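Local coordinates for extracellular solute-binding protein family 1 (Alicyclobacillus acidocaldarius subsp. acidocaldarius, PDB 4OVJ) that probably binds an extracellular solute, perhaps a sugar, and delivers it to an ABC importer in the membrane, at residues A[204-215]-A[402-413]. Residues are numbered along the deposited sequence; the frame is centred on the assembly and turned at random.
Sequences GTKLGFTESTLV and AEQFMQEANDLL
Leu207 turns CG away from its own carbonyl carbon (chi1 -63°) and Met406, a selenomethionine, does the same (chi1 -74°), which brings the two side chains together where the segment 204-215 runs over the helix 402-413. Leu207 CD1 settles on Met406 CG at 3.8 Å and also reaches Ala409 CB, whose small methyl lets the branched leucine sit close to the helix; CD2 of Leu207 faces CD1 of Leu413. Met406 runs extended to SE, which lies 3.5 Å from Glu211 CA and beside Phe209 CE1, an oblique Met-aromatic contact that suits a long, pliable, polarisable side chain; the bend beyond SE turns the methyl CE toward Phe209 O. The ring of Phe209 points its CZ at CE2 of Phe405, 4.1 Å away, edge meeting edge.

In this periplasmic-binding-protein-like fold the contact fastens a loop and the start of helix 211-226 onto the C-terminal helix 398-414, with helices 185-194 and 377-392 adding Trp185 and Phe384 around Phe405. Across the first turn of helix 211-226, Ala402 CB fits against Leu214 CD2 and Val215 CG2, both at 3.7 Å.

Asn410 supplies the polar link. Its OD1 accepts the backbone N-H of Leu207 at 2.9 Å in a nearly straight bond (174°), lying in the carbonyl plane, while ND2 donates to a water that in turn donates to Leu207 O. An amide can thus serve both backbone polar groups of one residue, and an alanine here would probably leave the Leu207 N-H without its acceptor and the water less firmly placed.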
loop_
_atom_site.group_PDB
_atom_site.type_symbol
_atom_site.label_atom_id
_atom_site.label_comp_id
_atom_site.label_asym_id
_atom_site.label_seq_id
_atom_site.Cartn_x
_atom_site.Cartn_y
_atom_site.Cartn_z
ATOM N N GLY A 204 15.803 -9.760 -7.247
ATOM C CA GLY A 204 15.166 -10.789 -6.446
ATOM C C GLY A 204 15.939 -12.099 -6.423
ATOM O O GLY A 204 15.338 -13.151 -6.220
ATOM N N THR A 205 17.264 -12.042 -6.605
ATOM C CA THR A 205 18.107 -13.246 -6.568
ATOM C C THR A 205 18.655 -13.551 -5.172
ATOM O O THR A 205 19.137 -14.657 -4.917
ATOM C CB THR A 205 19.302 -13.160 -7.547
ATOM O OG1 THR A 205 20.148 -12.048 -7.212
ATOM C CG2 THR A 205 18.806 -13.026 -8.986
ATOM N N LYS A 206 18.603 -12.567 -4.281
ATOM C CA LYS A 206 18.959 -12.793 -2.888
ATOM C C LYS A 206 18.302 -11.749 -1.999
ATOM O O LYS A 206 17.725 -10.781 -2.490
ATOM C CB LYS A 206 20.471 -12.799 -2.681
ATOM C CG LYS A 206 21.245 -11.713 -3.378
ATOM C CD LYS A 206 22.745 -11.801 -3.094
ATOM C CE LYS A 206 23.343 -13.092 -3.631
ATOM N NZ LYS A 206 24.818 -12.990 -3.785
ATOM N N LEU A 207 18.385 -11.968 -0.696
ATOM C CA LEU A 207 17.878 -10.997 0.260
ATOM C C LEU A 207 18.728 -9.746 0.153
ATOM O O LEU A 207 19.919 -9.819 -0.152
ATOM C CB LEU A 207 17.917 -11.558 1.673
ATOM C CG LEU A 207 17.027 -12.783 1.913
ATOM C CD1 LEU A 207 17.211 -13.269 3.332
ATOM C CD2 LEU A 207 15.563 -12.462 1.657
ATOM N N GLY A 208 18.106 -8.603 0.404
ATOM C CA GLY A 208 18.767 -7.319 0.244
ATOM C C GLY A 208 19.179 -6.652 1.537
ATOM O O GLY A 208 19.436 -5.449 1.552
ATOM N N PHE A 209 19.230 -7.411 2.626
ATOM C CA PHE A 209 19.598 -6.868 3.928
ATOM C C PHE A 209 20.559 -7.811 4.634
ATOM O O PHE A 209 20.710 -8.970 4.247
ATOM C CB PHE A 209 18.356 -6.669 4.795
ATOM C CG PHE A 209 17.602 -7.939 5.045
ATOM C CD1 PHE A 209 17.909 -8.749 6.137
ATOM C CD2 PHE A 209 16.611 -8.353 4.162
ATOM C CE1 PHE A 209 17.227 -9.928 6.351
ATOM C CE2 PHE A 209 15.919 -9.527 4.381
ATOM C CZ PHE A 209 16.235 -10.319 5.476
ATOM N N THR A 210 21.182 -7.304 5.692
ATOM C CA THR A 210 22.158 -8.066 6.463
ATOM C C THR A 210 21.542 -8.625 7.740
ATOM O O THR A 210 20.496 -8.176 8.207
ATOM C CB THR A 210 23.329 -7.176 6.882
ATOM O OG1 THR A 210 22.844 -6.132 7.728
ATOM C CG2 THR A 210 24.025 -6.578 5.668
ATOM N N GLU A 211 22.227 -9.597 8.330
ATOM C CA GLU A 211 21.775 -10.181 9.585
ATOM C C GLU A 211 21.620 -9.137 10.684
ATOM O O GLU A 211 20.644 -9.171 11.434
ATOM C CB GLU A 211 22.732 -11.279 10.024
ATOM C CG GLU A 211 22.232 -12.102 11.185
ATOM C CD GLU A 211 23.196 -13.210 11.522
ATOM O OE1 GLU A 211 23.450 -14.058 10.638
ATOM O OE2 GLU A 211 23.707 -13.227 12.654
ATOM N N SER A 212 22.579 -8.229 10.762
ATOM C CA SER A 212 22.578 -7.166 11.751
ATOM C C SER A 212 21.286 -6.350 11.720
ATOM O O SER A 212 20.696 -6.038 12.751
ATOM C CB SER A 212 23.760 -6.249 11.477
ATOM O OG SER A 212 23.951 -5.380 12.554
ATOM N N THR A 213 20.855 -6.006 10.516
ATOM C CA THR A 213 19.633 -5.221 10.326
ATOM C C THR A 213 18.398 -5.959 10.848
ATOM O O THR A 213 17.536 -5.372 11.509
ATOM C CB THR A 213 19.464 -4.923 8.846
ATOM O OG1 THR A 213 20.612 -4.191 8.404
ATOM C CG2 THR A 213 18.179 -4.137 8.580
ATOM N N LEU A 214 18.322 -7.253 10.569
ATOM C CA LEU A 214 17.198 -8.048 11.051
ATOM C C LEU A 214 17.270 -8.255 12.562
ATOM O O LEU A 214 16.270 -8.137 13.246
ATOM C CB LEU A 214 17.115 -9.385 10.330
ATOM C CG LEU A 214 16.028 -10.364 10.771
ATOM C CD1 LEU A 214 14.668 -9.693 10.770
ATOM C CD2 LEU A 214 16.055 -11.559 9.828
ATOM N N VAL A 215 18.458 -8.537 13.086
ATOM C CA VAL A 215 18.599 -8.730 14.529
ATOM C C VAL A 215 18.247 -7.457 15.309
ATOM O O VAL A 215 17.618 -7.536 16.364
ATOM C CB VAL A 215 20.006 -9.245 14.905
ATOM C CG1 VAL A 215 20.191 -9.260 16.417
ATOM C CG2 VAL A 215 20.190 -10.648 14.359
ATOM N N ALA A 402 17.199 -15.073 12.905
ATOM C CA ALA A 402 17.671 -14.315 11.749
ATOM C C ALA A 402 18.548 -15.192 10.855
ATOM O O ALA A 402 18.300 -15.274 9.653
ATOM C CB ALA A 402 18.419 -13.072 12.186
ATOM N N GLU A 403 19.541 -15.865 11.441
ATOM C CA GLU A 403 20.448 -16.718 10.662
ATOM C C GLU A 403 19.727 -17.825 9.926
ATOM O O GLU A 403 19.967 -18.055 8.742
ATOM C CB GLU A 403 21.529 -17.329 11.551
ATOM C CG GLU A 403 22.735 -16.431 11.626
ATOM C CD GLU A 403 24.050 -17.165 11.802
ATOM O OE1 GLU A 403 24.052 -18.265 12.393
ATOM O OE2 GLU A 403 25.084 -16.617 11.349
ATOM N N GLN A 404 18.834 -18.497 10.640
ATOM C CA GLN A 404 18.077 -19.614 10.095
ATOM C C GLN A 404 17.159 -19.156 8.966
ATOM O O GLN A 404 17.154 -19.744 7.881
ATOM C CB GLN A 404 17.263 -20.273 11.218
ATOM C CG GLN A 404 16.549 -21.551 10.820
ATOM C CD GLN A 404 16.096 -22.368 12.023
ATOM O OE1 GLN A 404 15.012 -22.147 12.561
ATOM N NE2 GLN A 404 16.921 -23.325 12.444
ATOM N N PHE A 405 16.407 -18.089 9.214
ATOM C CA PHE A 405 15.493 -17.558 8.208
ATOM C C PHE A 405 16.218 -17.135 6.929
ATOM O O PHE A 405 15.744 -17.407 5.833
ATOM C CB PHE A 405 14.667 -16.374 8.734
ATOM C CG PHE A 405 14.017 -15.585 7.634
ATOM C CD1 PHE A 405 12.871 -16.061 7.016
ATOM C CD2 PHE A 405 14.586 -14.406 7.168
ATOM C CE1 PHE A 405 12.284 -15.371 5.973
ATOM C CE2 PHE A 405 14.003 -13.711 6.123
ATOM C CZ PHE A 405 12.849 -14.194 5.526
HETATM N N MSE A 406 17.349 -16.451 7.088
HETATM C CA MSE A 406 18.088 -15.889 5.954
HETATM C C MSE A 406 18.715 -16.967 5.123
HETATM O O MSE A 406 18.690 -16.887 3.892
HETATM C CB MSE A 406 19.158 -14.930 6.445
HETATM C CG MSE A 406 18.508 -13.640 6.913
HETATM SE SE MSE A 406 19.862 -12.407 7.596
HETATM C CE MSE A 406 20.599 -11.922 5.828
ATOM N N GLN A 407 19.275 -17.988 5.769
ATOM C CA GLN A 407 19.871 -19.109 5.039
ATOM C C GLN A 407 18.790 -19.796 4.201
ATOM O O GLN A 407 18.987 -20.070 3.017
ATOM C CB GLN A 407 20.501 -20.112 6.010
ATOM C CG GLN A 407 21.256 -21.247 5.336
ATOM C CD GLN A 407 21.611 -22.368 6.299
ATOM O OE1 GLN A 407 21.007 -22.516 7.370
ATOM N NE2 GLN A 407 22.590 -23.180 5.913
ATOM N N GLU A 408 17.643 -20.040 4.826
ATOM C CA GLU A 408 16.507 -20.682 4.168
ATOM C C GLU A 408 16.013 -19.895 2.957
ATOM O O GLU A 408 15.863 -20.457 1.867
ATOM C CB GLU A 408 15.373 -20.881 5.177
ATOM C CG GLU A 408 14.064 -21.388 4.591
ATOM C CD GLU A 408 13.095 -21.924 5.643
ATOM O OE1 GLU A 408 12.011 -22.409 5.248
ATOM O OE2 GLU A 408 13.404 -21.862 6.855
ATOM N N ALA A 409 15.761 -18.601 3.158
ATOM C CA ALA A 409 15.255 -17.731 2.111
ATOM C C ALA A 409 16.263 -17.588 0.967
ATOM O O ALA A 409 15.884 -17.673 -0.194
ATOM C CB ALA A 409 14.898 -16.362 2.687
ATOM N N ASN A 410 17.540 -17.375 1.292
ATOM C CA ASN A 410 18.574 -17.241 0.256
ATOM C C ASN A 410 18.744 -18.520 -0.552
ATOM O O ASN A 410 18.972 -18.455 -1.761
ATOM C CB ASN A 410 19.920 -16.781 0.834
ATOM C CG ASN A 410 20.012 -15.265 0.970
ATOM O OD1 ASN A 410 19.557 -14.525 0.097
ATOM N ND2 ASN A 410 20.626 -14.799 2.055
ATOM N N ASP A 411 18.615 -19.671 0.105
ATOM C CA ASP A 411 18.674 -20.974 -0.586
ATOM C C ASP A 411 17.511 -21.133 -1.565
ATOM O O ASP A 411 17.689 -21.609 -2.689
ATOM C CB ASP A 411 18.653 -22.144 0.418
ATOM C CG ASP A 411 20.012 -22.390 1.076
ATOM O OD1 ASP A 411 21.030 -21.838 0.599
ATOM O OD2 ASP A 411 20.064 -23.157 2.071
ATOM N N LEU A 412 16.324 -20.734 -1.124
ATOM C CA LEU A 412 15.135 -20.755 -1.964
ATOM C C LEU A 412 15.264 -19.799 -3.157
ATOM O O LEU A 412 14.929 -20.156 -4.287
ATOM C CB LEU A 412 13.921 -20.383 -1.124
ATOM C CG LEU A 412 12.544 -20.416 -1.775
ATOM C CD1 LEU A 412 12.275 -21.765 -2.422
ATOM C CD2 LEU A 412 11.488 -20.111 -0.721
ATOM N N LEU A 413 15.746 -18.584 -2.914
ATOM C CA LEU A 413 15.938 -17.636 -4.005
ATOM C C LEU A 413 16.978 -18.100 -5.029
ATOM O O LEU A 413 16.857 -17.778 -6.204
ATOM C CB LEU A 413 16.332 -16.271 -3.467
ATOM C CG LEU A 413 15.244 -15.572 -2.655
ATOM C CD1 LEU A 413 15.854 -14.336 -2.011
ATOM C CD2 LEU A 413 14.051 -15.215 -3.516
HETATM O O HOH W 1 20.303 -16.175 -2.809
HETATM O O HOH W 2 21.484 -11.931 1.007
#